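Local coordinates for protein probable aminotransferase (Pseudomonas aeruginosa, PDB 5YKR) that is a probable class-III aminotransferase of the pyridoxal-phosphate-dependent family, built as a dimer whose cofactor is held on a lysine, at residues A[21-26]-A[416-421]; A[50-55]-A[425-430]; A[383-388]-A[430-435]; A[224-229]-A[260-265]. All coordinates share one frame; numbering follows the deposited sequence.

Contact 1: residues A[21-26]-A[416-421]; sequences RRFDEL and YLLNRG
N419 reaches across to the last turn of helix 9-26 with its amide, OD1 lying 3.4 Å from F23 CA and ND2 toward R22 CB. The nearest CA pair, F23 and N419 at 6.2 Å, marks a close approach between that turn and the end of helix 407-418.

The apolar part is small. L418 CD2 reaches F23 CE2 at 3.8 Å, in the plane of the ring and at its edge, while L26 CD1 rests 3.6 Å from N419 O. G421, at positive phi, is the C-prime residue of a Schellman motif that ends the helix.

The polar part is a gathering of cations. R22 NE and R420 NH2 are 3.4 Å apart, both donors, with R420 NH2 over one face of the R22 guanidinium and the two planes 63° apart. R420 is steadied from its own segment, since NH1 bonds Y416 O at 3.0 Å in the carbonyl plane and stands over the Y416 ring.

E19, one turn earlier, forms salt bridges with R22 and R420 and also accepts N419 ND2. Its carboxylate probably offsets the two positive charges, whereas N419 OD1, buried here, has no polar partner in the model.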
# COMPACT_ATOMS: atom_id res chain seq x y z
N ARG A 21 -28.32 -1.95 22.80
CA ARG A 21 -28.25 -1.64 24.23
C ARG A 21 -27.35 -2.62 24.98
O ARG A 21 -26.49 -2.20 25.77
CB ARG A 21 -29.65 -1.59 24.85
CG ARG A 21 -29.67 -1.16 26.28
CD ARG A 21 -31.10 -0.76 26.70
NE ARG A 21 -32.13 -1.77 26.40
CZ ARG A 21 -32.31 -2.91 27.07
NH1 ARG A 21 -31.53 -3.24 28.11
NH2 ARG A 21 -33.27 -3.75 26.68
N ARG A 22 -27.51 -3.92 24.68
CA ARG A 22 -26.65 -4.97 25.25
C ARG A 22 -25.18 -4.69 24.90
O ARG A 22 -24.31 -4.86 25.73
CB ARG A 22 -27.06 -6.34 24.72
CG ARG A 22 -26.38 -7.57 25.31
CD ARG A 22 -26.81 -8.91 24.65
NE ARG A 22 -28.20 -9.21 24.82
CZ ARG A 22 -28.72 -9.70 25.96
NH1 ARG A 22 -27.96 -9.92 27.04
NH2 ARG A 22 -30.00 -9.94 26.06
N PHE A 23 -24.92 -4.23 23.68
CA PHE A 23 -23.55 -3.96 23.26
C PHE A 23 -22.93 -2.84 24.15
O PHE A 23 -21.78 -2.93 24.60
CB PHE A 23 -23.50 -3.58 21.79
CG PHE A 23 -22.14 -3.17 21.35
CD1 PHE A 23 -21.69 -1.87 21.55
CD2 PHE A 23 -21.28 -4.11 20.81
CE1 PHE A 23 -20.41 -1.51 21.18
CE2 PHE A 23 -19.98 -3.75 20.45
CZ PHE A 23 -19.55 -2.44 20.64
N ASP A 24 -23.71 -1.80 24.38
CA ASP A 24 -23.25 -0.69 25.24
C ASP A 24 -22.95 -1.18 26.67
O ASP A 24 -21.92 -0.81 27.26
CB ASP A 24 -24.32 0.41 25.32
CG ASP A 24 -24.63 1.07 23.97
OD1 ASP A 24 -23.78 1.03 23.07
OD2 ASP A 24 -25.75 1.69 23.86
N GLU A 25 -23.83 -2.02 27.20
CA GLU A 25 -23.69 -2.52 28.56
C GLU A 25 -22.47 -3.42 28.72
O GLU A 25 -21.79 -3.33 29.71
CB GLU A 25 -24.91 -3.30 29.02
CG GLU A 25 -26.19 -2.51 29.18
CD GLU A 25 -27.42 -3.42 29.31
OE1 GLU A 25 -27.28 -4.67 29.57
OE2 GLU A 25 -28.54 -2.87 29.13
N LEU A 26 -22.21 -4.26 27.72
CA LEU A 26 -21.11 -5.23 27.78
C LEU A 26 -19.76 -4.64 27.46
O LEU A 26 -18.75 -5.23 27.88
CB LEU A 26 -21.38 -6.36 26.75
CG LEU A 26 -22.46 -7.38 27.12
CD1 LEU A 26 -22.73 -8.28 25.92
CD2 LEU A 26 -22.06 -8.23 28.32
N TYR A 416 -25.75 -9.88 17.24
CA TYR A 416 -26.22 -10.95 18.14
C TYR A 416 -25.07 -11.91 18.44
O TYR A 416 -24.83 -12.27 19.61
CB TYR A 416 -27.39 -11.67 17.49
CG TYR A 416 -28.09 -12.65 18.39
CD1 TYR A 416 -27.59 -13.91 18.59
CD2 TYR A 416 -29.26 -12.28 19.07
CE1 TYR A 416 -28.25 -14.83 19.39
CE2 TYR A 416 -29.91 -13.18 19.89
CZ TYR A 416 -29.37 -14.46 20.05
OH TYR A 416 -30.00 -15.37 20.86
N LEU A 417 -24.33 -12.29 17.40
CA LEU A 417 -23.19 -13.19 17.58
C LEU A 417 -22.06 -12.52 18.37
O LEU A 417 -21.48 -13.12 19.28
CB LEU A 417 -22.71 -13.75 16.25
CG LEU A 417 -23.32 -15.10 15.94
CD1 LEU A 417 -24.82 -15.00 15.71
CD2 LEU A 417 -22.72 -15.74 14.75
N LEU A 418 -21.76 -11.27 18.04
CA LEU A 418 -20.68 -10.54 18.74
C LEU A 418 -20.92 -10.47 20.24
O LEU A 418 -20.05 -10.78 21.07
CB LEU A 418 -20.53 -9.13 18.12
CG LEU A 418 -19.43 -8.23 18.68
CD1 LEU A 418 -18.98 -7.22 17.61
CD2 LEU A 418 -19.77 -7.55 20.01
N ASN A 419 -22.15 -10.09 20.61
CA ASN A 419 -22.50 -9.98 22.03
C ASN A 419 -22.48 -11.30 22.79
O ASN A 419 -22.54 -11.30 24.02
CB ASN A 419 -23.91 -9.35 22.18
CG ASN A 419 -23.93 -7.83 21.97
OD1 ASN A 419 -22.94 -7.12 22.15
ND2 ASN A 419 -25.13 -7.33 21.57
N ARG A 420 -22.39 -12.41 22.07
CA ARG A 420 -22.33 -13.75 22.67
C ARG A 420 -21.02 -14.47 22.31
O ARG A 420 -20.91 -15.68 22.42
CB ARG A 420 -23.58 -14.55 22.27
CG ARG A 420 -24.85 -13.98 22.91
CD ARG A 420 -26.10 -14.49 22.21
NE ARG A 420 -27.29 -13.82 22.73
CZ ARG A 420 -27.67 -12.58 22.46
NH1 ARG A 420 -26.92 -11.80 21.67
NH2 ARG A 420 -28.75 -12.06 23.04
N GLY A 421 -19.99 -13.67 21.94
CA GLY A 421 -18.63 -14.18 21.86
C GLY A 421 -18.16 -14.78 20.52
O GLY A 421 -17.20 -15.58 20.50

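Contact 2: residues A[50-55]-A[425-430]; sequences MQQWPG and TPFHNM
P426 sets the CG-CD side of its ring on one face of the W53 indole. Its CD sits 3.6 Å from the centroid of the six-membered ring and only 5° off the ring normal, the geometry of a CH-pi contact, and CG stands over the five-membered ring, 3.8 Å from W53 CD2. The indole comes to this position because W53 CG is anti to its carbonyl carbon (chi1 -72°), and the second torsion then turns the indole face to the proline.

The third ring carbon of P426 is engaged differently: CB meets the Q52 carbonyl O at 3.4 Å and, more loosely, P54 CD. F427 follows in the type I turn from T425 to H428 and places its own ring beneath P426 CG, which stands 3.8 Å above the plane over the centre. One proline thus separates two aromatic faces. Q52 approaches F427 from the side, its CB at the ring edge 4.1 Å from CE1, with amide and ring planes 85° apart.

No hydrogen bond joins the segments. The polar ends turn to the second subunit, W53 NE1 donating to M111 O of that chain and Q52 NE2 to N321 O of that chain. Within the subunit, the loop 50-55 between helix 28-37 and strand 61-65 is packed on the turn between strands 422-423 and 430-432, while P54 leans on H414 and L415 of helix 407-418.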
# COMPACT_ATOMS: atom_id res chain seq x y z
N MET A 50 -13.51 0.60 10.07
CA MET A 50 -13.67 0.02 11.41
C MET A 50 -14.94 0.55 12.11
O MET A 50 -15.45 -0.05 13.04
CB MET A 50 -12.43 0.30 12.25
CG MET A 50 -11.21 -0.42 11.77
SD MET A 50 -9.73 0.10 12.64
CE MET A 50 -8.51 -0.99 11.97
N GLN A 51 -15.46 1.68 11.63
CA GLN A 51 -16.73 2.22 12.12
C GLN A 51 -17.95 1.34 11.73
O GLN A 51 -19.04 1.52 12.24
CB GLN A 51 -16.88 3.66 11.61
CG GLN A 51 -17.58 4.61 12.48
CD GLN A 51 -17.65 5.99 11.83
OE1 GLN A 51 -17.89 6.13 10.62
NE2 GLN A 51 -17.50 7.01 12.65
N GLN A 52 -17.73 0.37 10.84
CA GLN A 52 -18.80 -0.38 10.23
C GLN A 52 -19.04 -1.74 10.88
O GLN A 52 -19.92 -2.48 10.41
CB GLN A 52 -18.57 -0.56 8.70
CG GLN A 52 -18.42 0.80 8.05
CD GLN A 52 -18.26 0.79 6.57
OE1 GLN A 52 -18.66 -0.14 5.90
NE2 GLN A 52 -17.67 1.88 6.05
N TRP A 53 -18.33 -2.05 11.96
CA TRP A 53 -18.77 -3.13 12.83
C TRP A 53 -20.17 -2.78 13.36
O TRP A 53 -20.51 -1.64 13.52
CB TRP A 53 -17.77 -3.36 13.93
CG TRP A 53 -16.47 -4.01 13.50
CD1 TRP A 53 -15.34 -3.37 13.06
CD2 TRP A 53 -16.13 -5.39 13.55
NE1 TRP A 53 -14.36 -4.27 12.76
CE2 TRP A 53 -14.80 -5.51 13.08
CE3 TRP A 53 -16.81 -6.55 13.97
CZ2 TRP A 53 -14.15 -6.73 13.03
CZ3 TRP A 53 -16.16 -7.77 13.88
CH2 TRP A 53 -14.85 -7.84 13.44
N PRO A 54 -20.98 -3.78 13.71
CA PRO A 54 -22.31 -3.46 14.20
C PRO A 54 -22.11 -3.09 15.72
O PRO A 54 -21.10 -3.43 16.34
CB PRO A 54 -23.03 -4.74 13.98
CG PRO A 54 -22.00 -5.78 14.26
CD PRO A 54 -20.75 -5.23 13.62
N GLY A 55 -23.00 -2.44 16.31
CA GLY A 55 -22.65 -1.92 17.60
C GLY A 55 -22.26 -0.49 17.44
O GLY A 55 -21.94 0.00 16.35
N THR A 425 -16.78 -11.01 10.20
CA THR A 425 -16.42 -9.78 9.54
C THR A 425 -17.64 -8.97 9.18
O THR A 425 -18.63 -9.54 8.71
CB THR A 425 -15.51 -10.01 8.35
OG1 THR A 425 -15.13 -8.73 7.82
CG2 THR A 425 -16.18 -10.81 7.25
N PRO A 426 -17.61 -7.65 9.40
CA PRO A 426 -18.86 -6.92 9.20
C PRO A 426 -19.21 -6.74 7.78
O PRO A 426 -20.34 -6.37 7.49
CB PRO A 426 -18.62 -5.59 9.88
CG PRO A 426 -17.18 -5.44 9.95
CD PRO A 426 -16.59 -6.82 10.05
N PHE A 427 -18.30 -7.02 6.86
CA PHE A 427 -18.50 -6.67 5.43
C PHE A 427 -19.09 -7.78 4.61
O PHE A 427 -19.32 -7.61 3.43
CB PHE A 427 -17.18 -6.23 4.78
CG PHE A 427 -16.38 -5.31 5.64
CD1 PHE A 427 -16.88 -4.11 6.05
CD2 PHE A 427 -15.11 -5.67 6.07
CE1 PHE A 427 -16.13 -3.28 6.91
CE2 PHE A 427 -14.38 -4.87 6.87
CZ PHE A 427 -14.89 -3.68 7.34
N HIS A 428 -19.30 -8.94 5.24
CA HIS A 428 -19.75 -10.13 4.50
C HIS A 428 -20.70 -10.90 5.42
O HIS A 428 -20.73 -10.65 6.61
CB HIS A 428 -18.54 -11.04 4.10
CG HIS A 428 -17.49 -10.35 3.26
ND1 HIS A 428 -16.30 -9.82 3.72
CD2 HIS A 428 -17.55 -10.05 1.95
CE1 HIS A 428 -15.67 -9.24 2.69
NE2 HIS A 428 -16.39 -9.40 1.60
N ASN A 429 -21.35 -11.94 4.92
CA ASN A 429 -22.05 -12.92 5.76
C ASN A 429 -21.24 -14.21 5.76
O ASN A 429 -21.77 -15.32 5.51
CB ASN A 429 -23.47 -13.16 5.23
CG ASN A 429 -24.30 -11.91 5.30
OD1 ASN A 429 -24.57 -11.41 6.41
ND2 ASN A 429 -24.69 -11.35 4.11
N MET A 430 -19.93 -14.06 6.01
CA MET A 430 -18.99 -15.16 5.85
C MET A 430 -18.37 -15.53 7.20
O MET A 430 -18.35 -14.76 8.13
CB MET A 430 -17.84 -14.84 4.82
CG MET A 430 -16.71 -13.96 5.33
SD MET A 430 -15.33 -14.94 5.96
CE MET A 430 -14.17 -13.65 6.38

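Contact 3: residues A[383-388]-A[430-435]; sequences GARVEY and MALTCP
V386 and A431 form the hydrogen-bonded pair at the centre of this strand pairing, each using both backbone polar groups on the other. V386 N donates to A431 O at 2.9 Å (N-H...O 160°), and A431 N returns to V386 O at 2.8 Å; both carbonyls are met nearly end-on. A third bond, T433 N to A384 O at 3.1 Å, extends the pairing past the end of strand 430-432. The A384 and V386 oxygens also receive CA-H contacts, from L432 CA and M430 CA respectively.

Strands 385-388 and 430-432 run antiparallel, their short axes 167° apart and 4.6 Å at closest approach. They are neighbours in a small three-stranded antiparallel sheet, with 430-432 at its edge within this chain and 378-382 beyond 385-389. The V386 and A431 side chains face helix 349-372, where both touch L362.

R385, E387, M430 and L432 occupy the other face. R385 is extended, and its guanidinium lies over M430, whose SD stands 3.8 Å above the plane over its centre. M430 folds back to reach it, CG between backbone N and carbonyl carbon (chi1 79°) and the chain bending again at chi2. Sulfur gives the arginine no hydrogen bond here; R385 NH1 donates to S85 OG. The E387 carboxylate passes M430 CB, OE1 3.7 Å away, while its OE2 accepts N429 N. T433 OG1, close to A384 CB, is bonded to M355 O of helix 349-372.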
# COMPACT_ATOMS: atom_id res chain seq x y z
N GLY A 383 -13.61 -24.02 0.08
CA GLY A 383 -12.55 -24.41 0.98
C GLY A 383 -12.82 -24.01 2.42
O GLY A 383 -13.77 -24.49 3.03
N ALA A 384 -11.99 -23.12 2.96
CA ALA A 384 -12.07 -22.64 4.32
C ALA A 384 -13.09 -21.53 4.56
O ALA A 384 -13.28 -21.10 5.72
CB ALA A 384 -10.72 -22.16 4.78
N ARG A 385 -13.73 -21.02 3.49
CA ARG A 385 -14.54 -19.82 3.57
C ARG A 385 -16.01 -20.16 3.26
O ARG A 385 -16.27 -20.80 2.24
CB ARG A 385 -13.99 -18.79 2.55
CG ARG A 385 -14.55 -17.40 2.62
CD ARG A 385 -14.00 -16.55 1.49
NE ARG A 385 -14.43 -15.17 1.69
CZ ARG A 385 -13.75 -14.25 2.43
NH1 ARG A 385 -12.58 -14.54 2.99
NH2 ARG A 385 -14.30 -13.09 2.67
N VAL A 386 -16.93 -19.76 4.15
CA VAL A 386 -18.35 -20.13 4.05
C VAL A 386 -19.21 -18.85 4.10
O VAL A 386 -19.01 -18.02 4.99
CB VAL A 386 -18.75 -21.02 5.25
CG1 VAL A 386 -20.23 -21.40 5.24
CG2 VAL A 386 -17.88 -22.28 5.27
N GLU A 387 -20.17 -18.71 3.16
CA GLU A 387 -21.02 -17.51 3.18
C GLU A 387 -22.42 -17.84 2.74
O GLU A 387 -22.60 -18.56 1.76
CB GLU A 387 -20.40 -16.43 2.27
CG GLU A 387 -21.17 -15.11 2.22
CD GLU A 387 -20.30 -13.90 1.89
OE1 GLU A 387 -19.14 -14.11 1.43
OE2 GLU A 387 -20.81 -12.75 2.03
N TYR A 388 -23.38 -17.22 3.41
CA TYR A 388 -24.77 -17.32 3.01
C TYR A 388 -25.28 -15.99 2.36
O TYR A 388 -24.65 -14.91 2.49
CB TYR A 388 -25.67 -17.78 4.14
CG TYR A 388 -25.50 -17.06 5.43
CD1 TYR A 388 -26.28 -15.92 5.74
CD2 TYR A 388 -24.60 -17.50 6.39
CE1 TYR A 388 -26.11 -15.24 6.93
CE2 TYR A 388 -24.46 -16.84 7.61
CZ TYR A 388 -25.25 -15.74 7.88
OH TYR A 388 -25.14 -15.04 9.03
N MET A 430 -19.93 -14.06 6.01
CA MET A 430 -18.99 -15.16 5.85
C MET A 430 -18.37 -15.53 7.20
O MET A 430 -18.35 -14.76 8.13
CB MET A 430 -17.84 -14.84 4.82
CG MET A 430 -16.71 -13.96 5.33
SD MET A 430 -15.33 -14.94 5.96
CE MET A 430 -14.17 -13.65 6.38
N ALA A 431 -17.85 -16.76 7.26
CA ALA A 431 -17.00 -17.24 8.35
C ALA A 431 -15.82 -17.95 7.70
O ALA A 431 -15.97 -18.67 6.69
CB ALA A 431 -17.75 -18.24 9.23
N LEU A 432 -14.65 -17.71 8.27
CA LEU A 432 -13.41 -18.26 7.78
C LEU A 432 -12.78 -19.09 8.90
O LEU A 432 -12.66 -18.61 10.04
CB LEU A 432 -12.50 -17.04 7.40
CG LEU A 432 -11.18 -17.35 6.71
CD1 LEU A 432 -11.29 -18.16 5.40
CD2 LEU A 432 -10.50 -16.04 6.48
N THR A 433 -12.35 -20.29 8.57
CA THR A 433 -11.65 -21.15 9.52
C THR A 433 -10.14 -21.05 9.33
O THR A 433 -9.66 -20.71 8.25
CB THR A 433 -12.08 -22.62 9.37
OG1 THR A 433 -11.75 -23.07 8.07
CG2 THR A 433 -13.56 -22.77 9.59
N CYS A 434 -9.40 -21.28 10.42
CA CYS A 434 -7.95 -21.29 10.41
C CYS A 434 -7.45 -22.53 11.14
O CYS A 434 -8.25 -23.27 11.72
CB CYS A 434 -7.39 -20.00 11.04
SG CYS A 434 -7.65 -19.81 12.77
N PRO A 435 -6.14 -22.76 11.13
CA PRO A 435 -5.65 -23.99 11.81
C PRO A 435 -5.97 -24.06 13.30
O PRO A 435 -6.08 -25.17 13.82
CB PRO A 435 -4.14 -23.92 11.57
CG PRO A 435 -4.01 -23.21 10.30
CD PRO A 435 -5.07 -22.13 10.35

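Contact 4: residues A[224-229]-A[260-265]; sequences LTEPFM and ETHTIS
Two loops leaving the C-terminal ends of neighbouring parallel strands, 220-225 and 255-259, pack here in a buried contact near the centre of the chain, P227 and E226 meeting T263 and H262. The direct touches are van der Waals; polar links between the loops are indirect, one of them through a water.

T263 OG1 faces the CG-CD edge of the P227 ring, 3.3 Å from CG. That hydroxyl sits between the backbone N and carbonyl carbon of its residue (chi1 59°), from where it donates to E260 OE1 at 2.6 Å, meeting it from above the carboxylate plane. T263 CG2 is thereby turned to F228, 3.3 Å from its carbonyl O and 4.0 Å from its CB.

The E226 chain is extended beyond CG and brings OE2 to 3.8 Å from H262 CB, the carboxylate and imidazole planes 61° apart. The same oxygen accepts a water proton at 2.6 Å, and the water in turn accepts T263 N at 3.0 Å. T230 is the second-shell residue: its OG1 hydrogen-bonds both E226 OE2 and H262 ND1, so it probably fixes the two groups relative to each other.

Loops at the C-terminal edge of a seven-stranded, mainly parallel sheet are where fold-type I pyridoxal-phosphate enzymes build their cofactor site; consistent with this, T261 OG1 bonds G285 N, next to K286, which carries the cofactor.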
# COMPACT_ATOMS: atom_id res chain seq x y z
N LEU A 224 -9.81 -8.57 -15.51
CA LEU A 224 -9.45 -8.70 -14.08
C LEU A 224 -10.64 -9.36 -13.37
O LEU A 224 -11.79 -8.83 -13.45
CB LEU A 224 -9.17 -7.33 -13.44
CG LEU A 224 -8.95 -7.27 -11.93
CD1 LEU A 224 -7.79 -8.17 -11.48
CD2 LEU A 224 -8.70 -5.87 -11.50
N THR A 225 -10.40 -10.47 -12.68
CA THR A 225 -11.51 -11.17 -12.01
C THR A 225 -11.02 -12.06 -10.87
O THR A 225 -9.93 -12.65 -10.95
CB THR A 225 -12.32 -12.02 -12.99
OG1 THR A 225 -13.52 -12.52 -12.37
CG2 THR A 225 -11.51 -13.17 -13.61
N GLU A 226 -11.85 -12.22 -9.84
CA GLU A 226 -11.72 -13.38 -8.96
C GLU A 226 -12.15 -14.60 -9.78
O GLU A 226 -13.00 -14.51 -10.66
CB GLU A 226 -12.60 -13.26 -7.74
CG GLU A 226 -12.23 -12.14 -6.79
CD GLU A 226 -13.09 -12.25 -5.55
OE1 GLU A 226 -14.26 -11.71 -5.57
OE2 GLU A 226 -12.66 -12.89 -4.57
N PRO A 227 -11.61 -15.78 -9.45
CA PRO A 227 -12.09 -17.00 -10.14
C PRO A 227 -13.45 -17.50 -9.66
O PRO A 227 -14.08 -18.35 -10.30
CB PRO A 227 -10.97 -18.00 -9.86
CG PRO A 227 -10.42 -17.59 -8.52
CD PRO A 227 -10.54 -16.09 -8.46
N PHE A 228 -13.87 -16.96 -8.51
CA PHE A 228 -15.13 -17.30 -7.84
C PHE A 228 -15.41 -16.03 -7.06
O PHE A 228 -14.54 -15.59 -6.30
CB PHE A 228 -14.82 -18.55 -6.98
CG PHE A 228 -16.00 -19.18 -6.30
CD1 PHE A 228 -16.72 -18.54 -5.32
CD2 PHE A 228 -16.28 -20.51 -6.57
CE1 PHE A 228 -17.77 -19.18 -4.69
CE2 PHE A 228 -17.33 -21.17 -5.97
CZ PHE A 228 -18.06 -20.50 -5.02
N MET A 229 -16.52 -15.33 -7.35
CA MET A 229 -16.68 -14.01 -6.75
C MET A 229 -16.98 -14.17 -5.26
O MET A 229 -17.75 -15.05 -4.86
CB MET A 229 -17.77 -13.18 -7.44
CG MET A 229 -17.57 -13.09 -8.92
SD MET A 229 -18.81 -12.04 -9.78
CE MET A 229 -18.41 -10.40 -9.16
N GLU A 260 -6.76 -13.85 -6.38
CA GLU A 260 -7.01 -14.92 -5.43
C GLU A 260 -6.92 -14.45 -3.99
O GLU A 260 -6.80 -15.24 -3.05
CB GLU A 260 -6.06 -16.09 -5.66
CG GLU A 260 -6.35 -16.75 -7.01
CD GLU A 260 -6.77 -18.22 -6.88
OE1 GLU A 260 -7.44 -18.60 -5.88
OE2 GLU A 260 -6.48 -19.01 -7.82
N THR A 261 -7.02 -13.13 -3.81
CA THR A 261 -6.88 -12.57 -2.45
C THR A 261 -7.83 -13.21 -1.41
O THR A 261 -7.49 -13.33 -0.24
CB THR A 261 -6.97 -11.04 -2.53
OG1 THR A 261 -5.87 -10.55 -3.32
CG2 THR A 261 -6.92 -10.39 -1.17
N HIS A 262 -9.05 -13.55 -1.85
CA HIS A 262 -9.98 -14.37 -1.06
C HIS A 262 -10.00 -15.83 -1.44
O HIS A 262 -10.12 -16.69 -0.54
CB HIS A 262 -11.39 -13.83 -1.07
CG HIS A 262 -11.60 -12.62 -0.24
ND1 HIS A 262 -12.72 -11.82 -0.38
CD2 HIS A 262 -10.94 -12.14 0.85
CE1 HIS A 262 -12.69 -10.86 0.54
NE2 HIS A 262 -11.62 -11.03 1.30
N THR A 263 -9.97 -16.16 -2.72
CA THR A 263 -10.12 -17.54 -3.17
C THR A 263 -8.92 -18.43 -2.84
O THR A 263 -9.01 -19.64 -3.04
CB THR A 263 -10.51 -17.63 -4.63
OG1 THR A 263 -9.49 -16.99 -5.41
CG2 THR A 263 -11.88 -16.95 -4.88
N ILE A 264 -7.86 -17.83 -2.26
CA ILE A 264 -6.81 -18.62 -1.62
C ILE A 264 -7.37 -19.52 -0.51
O ILE A 264 -6.73 -20.50 -0.09
CB ILE A 264 -5.69 -17.68 -1.12
CG1 ILE A 264 -4.42 -18.42 -0.70
CG2 ILE A 264 -6.20 -16.79 0.00
CD1 ILE A 264 -3.79 -19.27 -1.81
N SER A 265 -8.61 -19.27 -0.06
CA SER A 265 -9.31 -20.22 0.80
C SER A 265 -9.50 -21.62 0.19
O SER A 265 -9.74 -22.57 0.95
CB SER A 265 -10.65 -19.65 1.24
OG SER A 265 -11.55 -19.57 0.15
O HOH W 1 -10.20 -13.80 -4.50

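In the fold
Contact 1 is the outlying one, about 26 Å from the chain's centre and partly buried, and it alone brings cations together. Contacts 2, 3 and 4 are buried. Contact 2 is CH-pi and apolar packing about a proline, and its loop 50-55 also faces the second subunit; contact 3 is backbone pairing in a sheet; contact 4 is loop packing with a water. Contacts 1 and 2 share a border, F23 lying on G55 and L418 near W53. Contacts 2 and 3 share M430, and N429 O is probably hydrogen-bonded to Y388 N. Contact 3 reaches contact 4 through A384 N, probably bonded to S265 O, and through R385 packed on H262.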